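Local coordinates for protein allantoin racemase (Pseudomonas fluorescens, PDB 5LG5) that racemises allantoin, interconverting its two enantiomers, and probably acts likewise on other 5-monosubstituted hydantoins, at residues E[1-12]-E[31-42]; E[97-108]-E[126-135]. One frame throughout, in Å; residues are numbered along the deposited sequence.

How the contacts relate
The chain begins with contact 1, where strand 2-7 and strand 31-35 lie side by side and close a loop: the 18 residues between segments 1-12 and 31-42 are mostly helix 12-25. These are two of the four strands of the first parallel sheet, which ends with strand 92-94. Helix 95-103 follows, and contact 2 joins it and the loop behind it to the end of helix 120-129, closing a 17-residue loop that carries strand 110-114 of the second parallel sheet. The two contacts follow in series, neither nested nor crossed. They lie on opposite sides of the chain's centre, centres 24 Å apart, yet both touch the second subunit.

Contact 1: E[1-12]-E[31-42]; sequences MRILVVNVNTTA and EIVGLTPYFGAE
Arg2 to Val6 pair with Glu31 to Leu35 as neighbouring parallel strands, 31-35 being an edge strand of its sheet within this chain. The backbone ladder is regular: the N-H of Ile3 reaches Glu31 O (2.9 Å), that of Val33 reaches Ile3 O, and so on to Asn7 N on Leu35 O. One face carries Val5 against Ile32, CG2 to CG2 at 3.7 Å, beneath helix 12-25. On the other, Leu4 CG meets Leu35 CD1 at 3.7 Å; branched apolar residues fill the space between sheet and helices. At the strands' N-terminal ends, Arg2 runs extended as far as CD (chi1 175°), which lies against Val33 CG2; a bend at the third torsion turns the guanidinium toward the Glu31 carboxylate. The planes stand 77° apart, and the salt bridge from Arg2 NH2 to Glu31 OE2 (2.8 Å) is a bent, weak hydrogen bond; NH1 binds Pro67 O. A leucine in place of Arg2 would probably leave the Glu31 carboxylate without its mate and Pro67 O without this donor. Beyond the strands, Asn7 OD1 and Asn9 OD1 each accept from the backbone N two residues on, successive Asx turns, while Asn7 ND2 is bonded to Thr15 OG1. Thr10 N donates to Ala41 O (3.0 Å), and the Thr11 hydroxyl to Glu42 O (2.7 Å). At Gly40 (phi 118°) a CB would jam against the preceding carbonyl O, so glycine suits the place. Gly40 and Ala41 form an antiparallel ladder with a strand of the second subunit. Strand, helix 12-25 and strand make the beta-alpha-beta crossover that opens this racemase-family fold.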
loop_
_atom_site.group_PDB
_atom_site.type_symbol
_atom_site.label_atom_id
_atom_site.label_comp_id
_atom_site.label_asym_id
_atom_site.label_seq_id
_atom_site.Cartn_x
_atom_site.Cartn_y
_atom_site.Cartn_z
ATOM N N MET E 1 15.977 -2.612 37.876
ATOM C CA MET E 1 14.660 -2.377 37.307
ATOM C C MET E 1 13.864 -3.665 37.389
ATOM O O MET E 1 14.436 -4.761 37.448
ATOM C CB MET E 1 14.769 -1.881 35.850
ATOM C CG MET E 1 15.073 -2.965 34.807
ATOM S SD MET E 1 15.105 -2.337 33.112
ATOM C CE MET E 1 16.626 -1.374 33.099
ATOM N N ARG E 2 12.543 -3.541 37.401
ATOM C CA ARG E 2 11.677 -4.712 37.386
ATOM C C ARG E 2 10.786 -4.728 36.151
ATOM O O ARG E 2 10.076 -3.758 35.865
ATOM C CB ARG E 2 10.818 -4.796 38.655
ATOM C CG ARG E 2 9.816 -5.951 38.601
ATOM C CD ARG E 2 8.968 -6.045 39.864
ATOM N NE ARG E 2 9.755 -6.526 40.997
ATOM C CZ ARG E 2 9.982 -5.824 42.100
ATOM N NH1 ARG E 2 9.474 -4.602 42.228
ATOM N NH2 ARG E 2 10.721 -6.344 43.070
ATOM N N ILE E 3 10.832 -5.842 35.425
ATOM C CA ILE E 3 10.017 -6.011 34.233
ATOM C C ILE E 3 9.066 -7.171 34.433
ATOM O O ILE E 3 9.504 -8.282 34.751
ATOM C CB ILE E 3 10.894 -6.283 32.978
ATOM C CG1 ILE E 3 11.959 -5.188 32.817
ATOM C CG2 ILE E 3 10.054 -6.382 31.727
ATOM C CD1 ILE E 3 12.866 -5.406 31.618
ATOM N N LEU E 4 7.767 -6.904 34.299
ATOM C CA LEU E 4 6.762 -7.963 34.291
ATOM C C LEU E 4 6.756 -8.591 32.916
ATOM O O LEU E 4 6.779 -7.890 31.906
ATOM C CB LEU E 4 5.353 -7.455 34.626
ATOM C CG LEU E 4 4.924 -7.040 36.041
ATOM C CD1 LEU E 4 6.086 -6.734 36.959
ATOM C CD2 LEU E 4 3.924 -5.895 36.014
ATOM N N VAL E 5 6.794 -9.918 32.895
ATOM C CA VAL E 5 6.687 -10.683 31.679
ATOM C C VAL E 5 5.424 -11.513 31.807
ATOM O O VAL E 5 5.378 -12.455 32.589
ATOM C CB VAL E 5 7.931 -11.545 31.493
ATOM C CG1 VAL E 5 7.875 -12.296 30.171
ATOM C CG2 VAL E 5 9.163 -10.649 31.547
ATOM N N VAL E 6 4.384 -11.136 31.068
ATOM C CA VAL E 6 3.062 -11.700 31.291
ATOM C C VAL E 6 2.680 -12.689 30.207
ATOM O O VAL E 6 2.643 -12.365 29.021
ATOM C CB VAL E 6 1.997 -10.594 31.388
ATOM C CG1 VAL E 6 0.687 -11.171 31.880
ATOM C CG2 VAL E 6 2.469 -9.507 32.333
ATOM N N ASN E 7 2.439 -13.921 30.624
ATOM C CA ASN E 7 1.955 -14.950 29.726
ATOM C C ASN E 7 0.563 -14.523 29.272
ATOM O O ASN E 7 -0.170 -13.882 30.036
ATOM C CB ASN E 7 1.905 -16.268 30.493
ATOM C CG ASN E 7 1.650 -17.477 29.606
ATOM O OD1 ASN E 7 1.453 -17.366 28.392
ATOM N ND2 ASN E 7 1.625 -18.649 30.233
ATOM N N VAL E 8 0.181 -14.842 28.042
ATOM C CA VAL E 8 -1.156 -14.466 27.595
ATOM C C VAL E 8 -2.126 -15.574 27.956
ATOM O O VAL E 8 -3.346 -15.350 28.041
ATOM C CB VAL E 8 -1.230 -14.189 26.081
ATOM C CG1 VAL E 8 -0.549 -12.850 25.747
ATOM C CG2 VAL E 8 -0.586 -15.336 25.300
ATOM N N ASN E 9 -1.584 -16.767 28.184
ATOM C CA ASN E 9 -2.422 -17.895 28.569
ATOM C C ASN E 9 -2.301 -18.230 30.050
ATOM O O ASN E 9 -1.513 -17.616 30.774
ATOM C CB ASN E 9 -2.176 -19.134 27.673
ATOM C CG ASN E 9 -0.823 -19.789 27.900
ATOM O OD1 ASN E 9 -0.499 -20.205 29.020
ATOM N ND2 ASN E 9 -0.055 -19.964 26.816
ATOM N N THR E 10 -3.093 -19.190 30.507
ATOM C CA THR E 10 -3.153 -19.497 31.937
ATOM C C THR E 10 -2.329 -20.715 32.371
ATOM O O THR E 10 -2.466 -21.203 33.498
ATOM C CB THR E 10 -4.598 -19.696 32.375
ATOM O OG1 THR E 10 -5.220 -20.660 31.510
ATOM C CG2 THR E 10 -5.335 -18.376 32.273
ATOM N N THR E 11 -1.498 -21.216 31.468
ATOM C CA THR E 11 -0.652 -22.356 31.783
ATOM C C THR E 11 0.625 -21.880 32.461
ATOM O O THR E 11 1.534 -21.370 31.797
ATOM C CB THR E 11 -0.337 -23.157 30.525
ATOM O OG1 THR E 11 -1.578 -23.565 29.929
ATOM C CG2 THR E 11 0.514 -24.384 30.854
ATOM N N ALA E 12 0.688 -22.043 33.783
ATOM C CA ALA E 12 1.800 -21.502 34.569
ATOM C C ALA E 12 3.157 -22.070 34.156
ATOM O O ALA E 12 4.170 -21.383 34.254
ATOM C CB ALA E 12 1.564 -21.716 36.061
ATOM N N GLU E 31 15.346 -7.327 37.294
ATOM C CA GLU E 31 14.561 -8.404 37.868
ATOM C C GLU E 31 13.406 -8.748 36.933
ATOM O O GLU E 31 12.670 -7.861 36.491
ATOM C CB GLU E 31 14.026 -8.014 39.249
ATOM C CG GLU E 31 13.126 -9.077 39.864
ATOM C CD GLU E 31 12.493 -8.638 41.172
ATOM O OE1 GLU E 31 11.663 -9.405 41.703
ATOM O OE2 GLU E 31 12.822 -7.531 41.667
ATOM N N ILE E 32 13.257 -10.030 36.632
ATOM C CA ILE E 32 12.145 -10.504 35.826
ATOM C C ILE E 32 11.049 -11.070 36.719
ATOM O O ILE E 32 11.297 -11.927 37.559
ATOM C CB ILE E 32 12.589 -11.623 34.857
ATOM C CG1 ILE E 32 13.643 -11.106 33.871
ATOM C CG2 ILE E 32 11.389 -12.177 34.112
ATOM C CD1 ILE E 32 13.161 -9.942 32.994
ATOM N N VAL E 33 9.828 -10.581 36.549
ATOM C CA VAL E 33 8.704 -11.192 37.238
ATOM C C VAL E 33 7.698 -11.765 36.259
ATOM O O VAL E 33 7.016 -11.034 35.547
ATOM C CB VAL E 33 8.012 -10.200 38.154
ATOM C CG1 VAL E 33 6.843 -10.871 38.840
ATOM C CG2 VAL E 33 9.015 -9.659 39.168
ATOM N N GLY E 34 7.603 -13.084 36.230
ATOM C CA GLY E 34 6.668 -13.751 35.345
ATOM C C GLY E 34 5.279 -13.823 35.932
ATOM O O GLY E 34 5.100 -14.287 37.060
ATOM N N LEU E 35 4.286 -13.359 35.177
ATOM C CA LEU E 35 2.905 -13.375 35.659
ATOM C C LEU E 35 2.006 -14.228 34.779
ATOM O O LEU E 35 2.106 -14.201 33.549
ATOM C CB LEU E 35 2.352 -11.956 35.752
ATOM C CG LEU E 35 3.093 -10.988 36.668
ATOM C CD1 LEU E 35 2.405 -9.648 36.627
ATOM C CD2 LEU E 35 3.131 -11.547 38.106
ATOM N N THR E 36 1.124 -14.985 35.423
ATOM C CA THR E 36 0.093 -15.750 34.734
ATOM C C THR E 36 -1.241 -15.076 35.020
ATOM O O THR E 36 -1.548 -14.794 36.175
ATOM C CB THR E 36 0.060 -17.208 35.231
ATOM O OG1 THR E 36 1.363 -17.797 35.081
ATOM C CG2 THR E 36 -0.965 -18.024 34.440
ATOM N N PRO E 37 -2.034 -14.785 33.972
ATOM C CA PRO E 37 -3.326 -14.114 34.191
ATOM C C PRO E 37 -4.245 -14.933 35.090
ATOM O O PRO E 37 -4.083 -16.150 35.130
ATOM C CB PRO E 37 -3.930 -14.043 32.780
ATOM C CG PRO E 37 -2.742 -14.090 31.857
ATOM C CD PRO E 37 -1.762 -15.015 32.543
ATOM N N TYR E 38 -5.193 -14.292 35.770
ATOM C CA TYR E 38 -6.074 -14.999 36.698
ATOM C C TYR E 38 -7.154 -15.775 35.954
ATOM O O TYR E 38 -7.812 -16.646 36.529
ATOM C CB TYR E 38 -6.745 -14.022 37.662
ATOM C CG TYR E 38 -5.805 -13.320 38.604
ATOM C CD1 TYR E 38 -6.006 -11.986 38.931
ATOM C CD2 TYR E 38 -4.727 -13.984 39.177
ATOM C CE1 TYR E 38 -5.163 -11.328 39.793
ATOM C CE2 TYR E 38 -3.866 -13.326 40.047
ATOM C CZ TYR E 38 -4.096 -12.001 40.349
ATOM O OH TYR E 38 -3.261 -11.322 41.204
ATOM N N PHE E 39 -7.358 -15.440 34.681
ATOM C CA PHE E 39 -8.314 -16.172 33.851
ATOM C C PHE E 39 -7.891 -16.187 32.383
ATOM O O PHE E 39 -6.861 -15.602 32.013
ATOM C CB PHE E 39 -9.728 -15.618 34.007
ATOM C CG PHE E 39 -9.876 -14.197 33.564
ATOM C CD1 PHE E 39 -9.569 -13.152 34.423
ATOM C CD2 PHE E 39 -10.338 -13.907 32.284
ATOM C CE1 PHE E 39 -9.713 -11.833 34.017
ATOM C CE2 PHE E 39 -10.492 -12.592 31.863
ATOM C CZ PHE E 39 -10.176 -11.553 32.731
ATOM N N GLY E 40 -8.679 -16.876 31.561
ATOM C CA GLY E 40 -8.372 -17.037 30.148
ATOM C C GLY E 40 -8.167 -18.484 29.740
ATOM O O GLY E 40 -8.367 -19.397 30.547
ATOM N N ALA E 41 -7.805 -18.702 28.475
ATOM C CA ALA E 41 -7.605 -20.048 27.946
ATOM C C ALA E 41 -6.201 -20.569 28.285
ATOM O O ALA E 41 -5.272 -19.783 28.489
ATOM C CB ALA E 41 -7.849 -20.072 26.439
ATOM N N GLU E 42 -6.035 -21.888 28.351
ATOM C CA GLU E 42 -4.720 -22.445 28.690
ATOM C C GLU E 42 -3.732 -22.255 27.544
ATOM O O GLU E 42 -2.520 -22.325 27.716
ATOM C CB GLU E 42 -4.841 -23.923 29.079
ATOM C CG GLU E 42 -5.388 -24.821 27.978
ATOM C CD GLU E 42 -5.458 -26.276 28.407
ATOM O OE1 GLU E 42 -4.657 -26.683 29.271
ATOM O OE2 GLU E 42 -6.328 -27.004 27.894
HETATM O O HOH W 1 -5.859 -15.370 29.135
HETATM O O HOH W 2 -2.363 -26.273 30.225
#

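Contact 2: E[97-108]-E[126-135]; sequences EAAASTAMFLGH and RLKLAGLYQR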
loop_
_atom_site.group_PDB
_atom_site.type_symbol
_atom_site.label_atom_id
_atom_site.label_comp_id
_atom_site.label_asym_id
_atom_site.label_seq_id
_atom_site.Cartn_x
_atom_site.Cartn_y
_atom_site.Cartn_z
ATOM N N GLU E 97 6.022 -7.772 18.242
ATOM C CA GLU E 97 6.698 -6.642 17.643
ATOM C C GLU E 97 8.164 -6.631 18.011
ATOM O O GLU E 97 9.010 -6.340 17.176
ATOM C CB GLU E 97 5.956 -5.374 18.038
ATOM C CG GLU E 97 4.555 -5.460 17.460
ATOM C CD GLU E 97 3.500 -4.797 18.303
ATOM O OE1 GLU E 97 2.343 -5.255 18.226
ATOM O OE2 GLU E 97 3.820 -3.838 19.040
ATOM N N ALA E 98 8.473 -7.046 19.233
ATOM C CA ALA E 98 9.869 -7.164 19.627
ATOM C C ALA E 98 10.603 -8.078 18.651
ATOM O O ALA E 98 11.636 -7.693 18.101
ATOM C CB ALA E 98 9.979 -7.695 21.040
ATOM N N ALA E 99 10.044 -9.259 18.383
ATOM C CA ALA E 99 10.707 -10.197 17.475
ATOM C C ALA E 99 10.860 -9.625 16.063
ATOM O O ALA E 99 11.956 -9.662 15.495
ATOM C CB ALA E 99 9.967 -11.533 17.439
ATOM N N ALA E 100 9.776 -9.082 15.500
ATOM C CA ALA E 100 9.833 -8.582 14.131
ATOM C C ALA E 100 10.782 -7.406 14.025
ATOM O O ALA E 100 11.609 -7.341 13.120
ATOM C CB ALA E 100 8.445 -8.206 13.633
ATOM N N SER E 101 10.676 -6.486 14.973
ATOM C CA SER E 101 11.521 -5.303 14.970
ATOM C C SER E 101 13.019 -5.637 15.072
ATOM O O SER E 101 13.837 -5.075 14.322
ATOM C CB SER E 101 11.096 -4.330 16.081
ATOM O OG SER E 101 11.800 -3.101 15.964
ATOM N N THR E 102 13.405 -6.545 15.965
ATOM C CA THR E 102 14.833 -6.845 16.016
ATOM C C THR E 102 15.285 -7.680 14.816
ATOM O O THR E 102 16.370 -7.454 14.317
ATOM C CB THR E 102 15.377 -7.395 17.385
ATOM O OG1 THR E 102 15.789 -8.761 17.263
ATOM C CG2 THR E 102 14.398 -7.207 18.512
ATOM N N ALA E 103 14.447 -8.597 14.329
ATOM C CA ALA E 103 14.791 -9.362 13.116
ATOM C C ALA E 103 15.063 -8.441 11.917
ATOM O O ALA E 103 15.901 -8.726 11.052
ATOM C CB ALA E 103 13.692 -10.380 12.776
ATOM N N MET E 104 14.352 -7.326 11.872
ATOM C CA MET E 104 14.517 -6.380 10.778
ATOM C C MET E 104 15.898 -5.721 10.750
ATOM O O MET E 104 16.324 -5.205 9.714
ATOM C CB MET E 104 13.391 -5.347 10.786
ATOM C CG MET E 104 12.069 -5.888 10.217
ATOM S SD MET E 104 10.678 -4.832 10.627
ATOM C CE MET E 104 11.326 -3.235 10.128
ATOM N N PHE E 105 16.602 -5.731 11.881
ATOM C CA PHE E 105 17.987 -5.252 11.875
ATOM C C PHE E 105 18.959 -6.275 11.292
ATOM O O PHE E 105 20.108 -5.950 11.002
ATOM C CB PHE E 105 18.436 -4.819 13.279
ATOM C CG PHE E 105 17.796 -3.528 13.742
ATOM C CD1 PHE E 105 16.735 -3.540 14.646
ATOM C CD2 PHE E 105 18.246 -2.305 13.261
ATOM C CE1 PHE E 105 16.144 -2.356 15.063
ATOM C CE2 PHE E 105 17.658 -1.106 13.676
ATOM C CZ PHE E 105 16.609 -1.133 14.572
ATOM N N LEU E 106 18.488 -7.500 11.085
ATOM C CA LEU E 106 19.385 -8.616 10.799
ATOM C C LEU E 106 19.335 -9.139 9.377
ATOM O O LEU E 106 20.210 -9.908 8.976
ATOM C CB LEU E 106 19.109 -9.775 11.764
ATOM C CG LEU E 106 19.260 -9.444 13.251
ATOM C CD1 LEU E 106 18.951 -10.675 14.093
ATOM C CD2 LEU E 106 20.663 -8.943 13.543
ATOM N N GLY E 107 18.306 -8.759 8.624
ATOM C CA GLY E 107 18.133 -9.287 7.282
ATOM C C GLY E 107 17.144 -8.497 6.452
ATOM O O GLY E 107 16.432 -7.630 6.969
ATOM N N HIS E 108 17.096 -8.794 5.159
ATOM C CA HIS E 108 16.240 -8.041 4.261
ATOM C C HIS E 108 14.761 -8.369 4.481
ATOM O O HIS E 108 13.891 -7.525 4.290
ATOM C CB HIS E 108 16.630 -8.299 2.809
ATOM C CG HIS E 108 15.963 -7.378 1.842
ATOM N ND1 HIS E 108 14.901 -7.775 1.060
ATOM C CD2 HIS E 108 16.186 -6.076 1.552
ATOM C CE1 HIS E 108 14.509 -6.757 0.312
ATOM N NE2 HIS E 108 15.274 -5.718 0.587
ATOM N N ARG E 126 -1.737 -8.284 13.356
ATOM C CA ARG E 126 -0.987 -7.535 14.374
ATOM C C ARG E 126 0.287 -6.866 13.820
ATOM O O ARG E 126 0.640 -5.754 14.220
ATOM C CB ARG E 126 -0.639 -8.418 15.591
ATOM C CG ARG E 126 -1.853 -8.889 16.426
ATOM C CD ARG E 126 -2.739 -7.734 16.904
ATOM N NE ARG E 126 -2.079 -6.893 17.909
ATOM C CZ ARG E 126 -2.624 -5.802 18.452
ATOM N NH1 ARG E 126 -3.829 -5.407 18.073
ATOM N NH2 ARG E 126 -1.963 -5.100 19.368
ATOM N N LEU E 127 0.992 -7.571 12.941
ATOM C CA LEU E 127 2.217 -7.054 12.324
ATOM C C LEU E 127 1.912 -5.885 11.385
ATOM O O LEU E 127 2.678 -4.914 11.307
ATOM C CB LEU E 127 2.966 -8.179 11.591
ATOM C CG LEU E 127 3.616 -9.249 12.483
ATOM C CD1 LEU E 127 4.204 -10.407 11.668
ATOM C CD2 LEU E 127 4.705 -8.613 13.338
ATOM N N LYS E 128 0.795 -5.989 10.663
ATOM C CA LYS E 128 0.341 -4.906 9.792
ATOM C C LYS E 128 -0.006 -3.661 10.584
ATOM O O LYS E 128 0.432 -2.555 10.249
ATOM C CB LYS E 128 -0.859 -5.359 8.954
ATOM C CG LYS E 128 -0.466 -6.287 7.814
ATOM C CD LYS E 128 -1.693 -6.831 7.091
ATOM C CE LYS E 128 -1.281 -7.802 5.996
ATOM N NZ LYS E 128 -2.480 -8.398 5.326
ATOM N N LEU E 129 -0.762 -3.856 11.657
ATOM C CA LEU E 129 -1.182 -2.757 12.507
ATOM C C LEU E 129 0.028 -2.097 13.160
ATOM O O LEU E 129 0.041 -0.878 13.368
ATOM C CB LEU E 129 -2.129 -3.262 13.606
ATOM C CG LEU E 129 -3.617 -3.175 13.238
ATOM C CD1 LEU E 129 -4.512 -3.876 14.266
ATOM C CD2 LEU E 129 -4.070 -1.740 12.990
ATOM N N ALA E 130 1.037 -2.901 13.497
ATOM C CA ALA E 130 2.247 -2.382 14.127
ATOM C C ALA E 130 3.166 -1.706 13.109
ATOM O O ALA E 130 4.152 -1.089 13.482
ATOM C CB ALA E 130 2.994 -3.502 14.861
ATOM N N GLY E 131 2.849 -1.835 11.829
ATOM C CA GLY E 131 3.685 -1.278 10.780
ATOM C C GLY E 131 4.997 -2.019 10.653
ATOM O O GLY E 131 6.027 -1.429 10.317
ATOM N N LEU E 132 4.963 -3.322 10.907
ATOM C CA LEU E 132 6.166 -4.153 10.843
ATOM C C LEU E 132 6.045 -5.275 9.837
ATOM O O LEU E 132 6.899 -6.152 9.783
ATOM C CB LEU E 132 6.502 -4.731 12.227
ATOM C CG LEU E 132 6.971 -3.744 13.300
ATOM C CD1 LEU E 132 7.028 -4.426 14.644
ATOM C CD2 LEU E 132 8.342 -3.172 12.949
ATOM N N TYR E 133 4.973 -5.259 9.052
ATOM C CA TYR E 133 4.701 -6.348 8.118
ATOM C C TYR E 133 5.394 -6.229 6.755
ATOM O O TYR E 133 5.551 -7.224 6.047
ATOM C CB TYR E 133 3.195 -6.546 7.938
ATOM C CG TYR E 133 2.874 -7.842 7.242
ATOM C CD1 TYR E 133 3.020 -9.060 7.902
ATOM C CD2 TYR E 133 2.455 -7.854 5.914
ATOM C CE1 TYR E 133 2.741 -10.257 7.263
ATOM C CE2 TYR E 133 2.179 -9.044 5.269
ATOM C CZ TYR E 133 2.324 -10.237 5.946
ATOM O OH TYR E 133 2.046 -11.417 5.300
ATOM N N GLN E 134 5.811 -5.025 6.383
ATOM C CA GLN E 134 6.455 -4.815 5.088
ATOM C C GLN E 134 7.661 -5.712 4.831
ATOM O O GLN E 134 7.861 -6.170 3.719
ATOM C CB GLN E 134 6.860 -3.353 4.935
ATOM C CG GLN E 134 5.644 -2.465 5.071
ATOM C CD GLN E 134 4.972 -2.211 3.761
ATOM O OE1 GLN E 134 3.741 -2.187 3.678
ATOM N NE2 GLN E 134 5.771 -1.966 2.726
ATOM N N ARG E 135 8.462 -5.969 5.856
ATOM C CA ARG E 135 9.637 -6.809 5.665
ATOM C C ARG E 135 9.371 -8.259 6.074
ATOM O O ARG E 135 10.286 -9.080 6.195
ATOM C CB ARG E 135 10.836 -6.208 6.390
ATOM C CG ARG E 135 11.009 -4.734 6.043
ATOM C CD ARG E 135 12.392 -4.407 5.535
ATOM N NE ARG E 135 13.416 -5.257 6.143
ATOM C CZ ARG E 135 14.257 -4.841 7.085
ATOM N NH1 ARG E 135 14.174 -3.594 7.551
ATOM N NH2 ARG E 135 15.164 -5.671 7.578
HETATM O O HOH W 3 0.024 -4.577 16.564
HETATM O O HOH W 4 1.068 -7.134 19.278
#
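Arg135 uses its guanidinium to gather three backbone carbonyls at the end of segment 97-108. NE donates to His108 O at 3.0 Å, the donor lying well above that carbonyl's plane. NH2 is placed between Met104 O (2.5 Å) and Gly107 O (2.4 Å); both bonds are modelled very short, so their lengths are doubtful. Bends at chi2 (-126°) and chi3 (-32°) kink the chain and steer the guanidinium to this spot, where Met104 CG covers the centre of one guanidinium face, 3.9 Å above it. NH1 binds Ala130 O of the third subunit. Next to this, Leu132 puts one methyl on each of two neighbours: CD2 touches Met104 SD (3.7 Å), while CD1 lies against Glu97 CB (3.7 Å), the latter two side chains crossing nearly at right angles. Small Ala100 lets Leu127 CD2 approach its CB to 3.8 Å, and Ala130 CB packs on Glu97 CG. Gly131, with positive phi, closes helix 120-129 in a Schellman motif. At the far end one water joins Glu97 OE1 to Arg126 O, and OE2 is salt-bridged to Arg81. A long, positive donor is matched to carbonyls clustered at the C-terminal side of helix 95-103; their partial negative charge would probably favour the buried guanidinium.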